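Hypothetical sugar kinase (Cytophaga hutchinsonii, PDB 3R8E) is a putative sugar kinase of the ROK family that probably transfers a phosphate group from ATP to a sugar. Local coordinates at residues Q145-L150 / N263-G268. Sequence-based numbering, arbitrary orientation.
Sequences QTFILL and NILLGG
Four backbone hydrogen bonds tie Ile-148 and Leu-150 to Asn-263, Leu-265 and Gly-267, the donor alternating from one strand to the other. The Leu-265 N to Ile-148 O bond (2.8 Å) is almost straight, 178° at the hydrogen. With the short strand axes 16° apart and 4.7 Å at closest approach, this is parallel pairing.

A fifth bond carries the pairing past the strand end: the side-chain ND2 of Asn-263 donates to Thr-146 O at 3.0 Å, with that oxygen a little out of the amide plane. CG lies anti to the carbonyl carbon (chi1 -69°), which sets ND2 within hydrogen-bonding distance of Thr-146 O. A leucine here would probably leave Thr-146 O without this donor.

Apolar contacts occupy both faces. Ile-148 CG2 meets Ile-264 CG1 at 3.7 Å, side by side, and Leu-150 CB meets Leu-266 CD2 at 3.9 Å; helix 274-288 packs on Ile-264 and Leu-266. On the opposite face Leu-149 CD1 reaches Leu-265 CB (3.9 Å), and Phe-147 CE1 touches Leu-265 CD1; helix 127-138 covers all three residues.

Strand order 3-2-1-4-5, with 147-152 in the middle, 263-267 beside it and helices on both faces, is characteristic of the ribonuclease H-like fold of sugar kinases.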
loop_
_atom_site.group_PDB
_atom_site.type_symbol
_atom_site.label_atom_id
_atom_site.label_comp_id
_atom_site.label_asym_id
_atom_site.label_seq_id
_atom_site.Cartn_x
_atom_site.Cartn_y
_atom_site.Cartn_z
ATOM N N GLN A 145 -7.181 10.502 12.907
ATOM C CA GLN A 145 -5.740 10.359 12.718
ATOM C C GLN A 145 -5.304 9.498 11.536
ATOM O O GLN A 145 -4.300 9.825 10.898
ATOM C CB GLN A 145 -5.088 9.816 13.998
ATOM C CG GLN A 145 -5.163 10.787 15.188
ATOM C CD GLN A 145 -4.439 12.095 14.958
ATOM O OE1 GLN A 145 -5.040 13.136 14.668
ATOM N NE2 GLN A 145 -3.136 12.085 15.121
ATOM N N THR A 146 -5.989 8.376 11.291
ATOM C CA THR A 146 -5.566 7.437 10.254
ATOM C C THR A 146 -6.745 7.068 9.367
ATOM O O THR A 146 -7.673 6.399 9.822
ATOM C CB THR A 146 -4.921 6.207 10.924
ATOM O OG1 THR A 146 -3.859 6.665 11.776
ATOM C CG2 THR A 146 -4.379 5.191 9.907
ATOM N N PHE A 147 -6.708 7.509 8.099
ATOM C CA PHE A 147 -7.783 7.214 7.151
ATOM C C PHE A 147 -7.347 7.407 5.721
ATOM O O PHE A 147 -6.357 8.085 5.451
ATOM C CB PHE A 147 -9.027 8.106 7.415
ATOM C CG PHE A 147 -8.867 9.580 7.117
ATOM C CD1 PHE A 147 -9.185 10.093 5.861
ATOM C CD2 PHE A 147 -8.464 10.466 8.109
ATOM C CE1 PHE A 147 -9.057 11.459 5.591
ATOM C CE2 PHE A 147 -8.354 11.836 7.842
ATOM C CZ PHE A 147 -8.644 12.320 6.580
ATOM N N ILE A 148 -8.144 6.867 4.798
ATOM C CA ILE A 148 -7.984 7.081 3.365
ATOM C C ILE A 148 -9.214 7.826 2.861
ATOM O O ILE A 148 -10.342 7.489 3.239
ATOM C CB ILE A 148 -7.727 5.780 2.529
ATOM C CG1 ILE A 148 -7.461 6.134 1.037
ATOM C CG2 ILE A 148 -8.900 4.787 2.636
ATOM C CD1 ILE A 148 -6.861 5.019 0.203
ATOM N N LEU A 149 -8.984 8.840 2.021
ATOM C CA LEU A 149 -10.035 9.536 1.310
ATOM C C LEU A 149 -9.970 9.063 -0.126
ATOM O O LEU A 149 -8.945 9.258 -0.772
ATOM C CB LEU A 149 -9.926 11.075 1.410
ATOM C CG LEU A 149 -10.830 11.885 0.445
ATOM C CD1 LEU A 149 -12.295 11.648 0.728
ATOM C CD2 LEU A 149 -10.562 13.364 0.550
ATOM N N LEU A 150 -11.021 8.396 -0.604
ATOM C CA LEU A 150 -11.128 7.984 -1.999
ATOM C C LEU A 150 -12.048 8.949 -2.711
ATOM O O LEU A 150 -13.238 9.008 -2.381
ATOM C CB LEU A 150 -11.671 6.551 -2.168
ATOM C CG LEU A 150 -10.802 5.364 -1.881
ATOM C CD1 LEU A 150 -11.554 4.096 -2.265
ATOM C CD2 LEU A 150 -9.517 5.409 -2.690
ATOM N N ASN A 263 -10.285 3.221 8.356
ATOM C CA ASN A 263 -11.202 4.356 8.284
ATOM C C ASN A 263 -11.191 4.813 6.857
ATOM O O ASN A 263 -10.117 5.079 6.317
ATOM C CB ASN A 263 -10.817 5.480 9.231
ATOM C CG ASN A 263 -11.004 5.146 10.680
ATOM O OD1 ASN A 263 -11.987 4.513 11.082
ATOM N ND2 ASN A 263 -10.082 5.623 11.495
ATOM N N ILE A 264 -12.366 4.811 6.211
ATOM C CA ILE A 264 -12.470 5.156 4.795
ATOM C C ILE A 264 -13.508 6.251 4.598
ATOM O O ILE A 264 -14.654 6.107 5.042
ATOM C CB ILE A 264 -12.813 3.884 3.962
ATOM C CG1 ILE A 264 -11.718 2.805 4.097
ATOM C CG2 ILE A 264 -13.065 4.213 2.471
ATOM C CD1 ILE A 264 -12.254 1.412 4.187
ATOM N N LEU A 265 -13.101 7.331 3.905
ATOM C CA LEU A 265 -13.998 8.421 3.508
ATOM C C LEU A 265 -14.157 8.366 2.002
ATOM O O LEU A 265 -13.160 8.283 1.282
ATOM C CB LEU A 265 -13.504 9.813 3.943
ATOM C CG LEU A 265 -13.438 10.126 5.446
ATOM C CD1 LEU A 265 -12.974 11.554 5.666
ATOM C CD2 LEU A 265 -14.788 9.902 6.148
ATOM N N LEU A 266 -15.405 8.422 1.526
ATOM C CA LEU A 266 -15.697 8.341 0.104
ATOM C C LEU A 266 -16.243 9.665 -0.417
ATOM O O LEU A 266 -17.259 10.157 0.080
ATOM C CB LEU A 266 -16.685 7.188 -0.169
ATOM C CG LEU A 266 -16.224 5.780 0.254
ATOM C CD1 LEU A 266 -17.353 4.790 0.150
ATOM C CD2 LEU A 266 -15.023 5.294 -0.569
ATOM N N GLY A 267 -15.550 10.219 -1.411
ATOM C CA GLY A 267 -15.889 11.483 -2.066
ATOM C C GLY A 267 -16.019 11.352 -3.573
ATOM O O GLY A 267 -16.008 10.239 -4.105
ATOM N N GLY A 268 -16.150 12.484 -4.261
ATOM C CA GLY A 268 -16.301 12.512 -5.715
ATOM C C GLY A 268 -17.744 12.401 -6.160
ATOM O O GLY A 268 -18.631 12.179 -5.334
#